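Local coordinates for protein TipC2 (Streptococcus intermedius B196, PDB 6DHX) that probably acts as an immunity protein that protects its bacterium from an antibacterial toxin exported by the type VII secretion system, at residues Ile21-Tyr26 with Gln113-Thr118. Sequence-based numbering, arbitrary orientation.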
loop_
_atom_site.group_PDB
_atom_site.type_symbol
_atom_site.label_atom_id
_atom_site.label_comp_id
_atom_site.label_asym_id
_atom_site.label_seq_id
_atom_site.Cartn_x
_atom_site.Cartn_y
_atom_site.Cartn_z
ATOM N N ILE A 21 -7.947 0.645 11.235
ATOM C CA ILE A 21 -8.484 0.844 9.901
ATOM C C ILE A 21 -7.975 -0.204 8.930
ATOM O O ILE A 21 -8.675 -0.538 7.960
ATOM C CB ILE A 21 -8.160 2.274 9.397
ATOM C CG1 ILE A 21 -8.956 2.577 8.137
ATOM C CG2 ILE A 21 -6.608 2.449 9.178
ATOM C CD1 ILE A 21 -9.018 4.103 7.822
ATOM N N PHE A 22 -6.784 -0.761 9.164
ATOM C CA PHE A 22 -6.254 -1.780 8.261
ATOM C C PHE A 22 -6.988 -3.105 8.458
ATOM O O PHE A 22 -7.267 -3.799 7.481
ATOM C CB PHE A 22 -4.735 -1.954 8.476
ATOM C CG PHE A 22 -4.008 -0.624 8.341
ATOM C CD1 PHE A 22 -3.877 -0.035 7.073
ATOM C CD2 PHE A 22 -3.616 0.074 9.454
ATOM C CE1 PHE A 22 -3.318 1.243 6.927
ATOM C CE2 PHE A 22 -3.046 1.376 9.325
ATOM C CZ PHE A 22 -2.903 1.942 8.051
ATOM N N ASP A 23 -7.287 -3.472 9.709
ATOM C CA ASP A 23 -8.179 -4.620 9.944
ATOM C C ASP A 23 -9.503 -4.422 9.214
ATOM O O ASP A 23 -10.104 -5.374 8.711
ATOM C CB ASP A 23 -8.528 -4.787 11.428
ATOM C CG ASP A 23 -7.407 -5.354 12.276
ATOM O OD1 ASP A 23 -6.485 -6.045 11.790
ATOM O OD2 ASP A 23 -7.481 -5.124 13.520
ATOM N N GLU A 24 -10.043 -3.212 9.264
ATOM C CA GLU A 24 -11.342 -2.977 8.660
ATOM C C GLU A 24 -11.287 -3.224 7.151
ATOM O O GLU A 24 -12.131 -3.934 6.580
ATOM C CB GLU A 24 -11.749 -1.542 9.021
ATOM C CG GLU A 24 -13.117 -1.145 8.729
ATOM C CD GLU A 24 -13.317 0.313 9.147
ATOM O OE1 GLU A 24 -12.874 1.178 8.362
ATOM O OE2 GLU A 24 -13.878 0.549 10.248
ATOM N N ILE A 25 -10.268 -2.680 6.491
ATOM C CA ILE A 25 -10.073 -2.925 5.060
ATOM C C ILE A 25 -9.858 -4.415 4.779
ATOM O O ILE A 25 -10.461 -4.970 3.844
ATOM C CB ILE A 25 -8.891 -2.101 4.515
ATOM C CG1 ILE A 25 -9.180 -0.588 4.624
ATOM C CG2 ILE A 25 -8.620 -2.488 3.039
ATOM C CD1 ILE A 25 -7.861 0.324 4.468
ATOM N N TYR A 26 -8.992 -5.062 5.562
ATOM C CA TYR A 26 -8.699 -6.478 5.345
ATOM C C TYR A 26 -9.978 -7.308 5.494
ATOM O O TYR A 26 -10.310 -8.138 4.629
ATOM C CB TYR A 26 -7.624 -6.938 6.350
ATOM C CG TYR A 26 -7.259 -8.398 6.227
ATOM C CD1 TYR A 26 -8.051 -9.385 6.832
ATOM C CD2 TYR A 26 -6.099 -8.802 5.521
ATOM C CE1 TYR A 26 -7.711 -10.731 6.698
ATOM C CE2 TYR A 26 -5.766 -10.155 5.388
ATOM C CZ TYR A 26 -6.568 -11.095 5.983
ATOM O OH TYR A 26 -6.283 -12.422 5.908
ATOM N N GLN A 113 -1.206 -10.740 11.998
ATOM C CA GLN A 113 -0.981 -11.534 13.204
ATOM C C GLN A 113 -0.356 -10.741 14.353
ATOM O O GLN A 113 -0.479 -11.184 15.500
ATOM C CB GLN A 113 -0.135 -12.784 12.928
ATOM C CG GLN A 113 -0.841 -13.770 11.915
ATOM C CD GLN A 113 -2.305 -14.023 12.273
ATOM O OE1 GLN A 113 -2.609 -14.427 13.376
ATOM N NE2 GLN A 113 -3.204 -13.716 11.363
ATOM N N ASP A 114 0.263 -9.587 14.089
ATOM C CA ASP A 114 0.860 -8.776 15.141
ATOM C C ASP A 114 0.337 -7.347 15.066
ATOM O O ASP A 114 0.907 -6.442 15.718
ATOM C CB ASP A 114 2.392 -8.828 15.061
ATOM C CG ASP A 114 2.923 -8.335 13.717
ATOM O OD1 ASP A 114 2.119 -7.878 12.875
ATOM O OD2 ASP A 114 4.158 -8.406 13.521
ATOM N N ARG A 115 -0.748 -7.130 14.301
ATOM C CA ARG A 115 -1.385 -5.824 14.130
ATOM C C ARG A 115 -0.349 -4.721 13.952
ATOM O O ARG A 115 -0.319 -3.734 14.688
ATOM C CB ARG A 115 -2.320 -5.523 15.320
ATOM C CG ARG A 115 -3.554 -6.486 15.316
ATOM C CD ARG A 115 -4.679 -6.070 16.308
ATOM N NE ARG A 115 -5.600 -7.217 16.668
ATOM C CZ ARG A 115 -6.608 -7.678 15.909
ATOM N NH1 ARG A 115 -7.355 -8.684 16.345
ATOM N NH2 ARG A 115 -6.887 -7.159 14.708
ATOM N N THR A 116 0.555 -4.918 12.997
ATOM C CA THR A 116 1.677 -3.994 12.836
ATOM C C THR A 116 1.683 -3.463 11.414
ATOM O O THR A 116 1.543 -4.242 10.463
ATOM C CB THR A 116 3.009 -4.711 13.150
ATOM O OG1 THR A 116 3.049 -5.077 14.547
ATOM C CG2 THR A 116 4.212 -3.764 12.867
ATOM N N LEU A 117 1.794 -2.126 11.265
ATOM C CA LEU A 117 2.002 -1.485 9.975
ATOM C C LEU A 117 3.493 -1.144 9.861
ATOM O O LEU A 117 4.004 -0.361 10.663
ATOM C CB LEU A 117 1.184 -0.210 9.895
ATOM C CG LEU A 117 1.401 0.589 8.619
ATOM C CD1 LEU A 117 0.720 -0.135 7.407
ATOM C CD2 LEU A 117 0.804 1.964 8.783
ATOM N N THR A 118 4.159 -1.686 8.858
ATOM C CA THR A 118 5.588 -1.458 8.620
ATOM C C THR A 118 5.734 -0.659 7.333
ATOM O O THR A 118 5.301 -1.108 6.265
ATOM C CB THR A 118 6.330 -2.797 8.552
ATOM O OG1 THR A 118 6.129 -3.523 9.779
ATOM C CG2 THR A 118 7.839 -2.605 8.348
#
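The carboxylate of D23 meets the guanidinium of R115 almost perpendicularly, the two planes lying 81° apart, rather than sharing its plane, as in a two-pronged pair. OD2 of D23 forms a salt bridge with NH2 of R115, modelled at 2.4 Å, a doubtfully short spacing, and comes in at the edge of the guanidinium, close to its plane. R115 reaches across because its chain runs extended from CG to NE before chi4, -80°, swings the terminal group out of that line.

The pair is an example of a buried acid whose charge is shared among several donors. OD1 of D23 takes a salt bridge from R112 and a hydrogen bond from the hydroxyl of Y110, while OD2 also accepts the backbone N of K19; so many positive and polar neighbours would be expected to favour the ionised form.

The arginine sits where the turn between antiparallel strands 102-111 and 116-127 enters the second strand, and R115 and T116 both face T111 in a G1 beta bulge. OG1 of T116 donates to the carbonyl O of D114 at 2.8 Å, from well above the carbonyl plane. The first turns of helix 21-32 pack here against the start of strand 116-127, in the large mixed sheet.

Beside the ion pair the contact is apolar: F22, next to D23 in the helix, meets L117, two residues beyond R115. L117, its CG anti to the backbone N (chi1 176°), sends CD2 to the rim of the F22 ring, 3.8 Å from its CZ, and sets CD1 over one face, offset from the centre. CG2 of I21 lies over the centre of the opposite face, 3.7 Å above the plane. I90 and I92 of strand 89-99 also touch F22, while Y158 of helix 151-173 packs on L117.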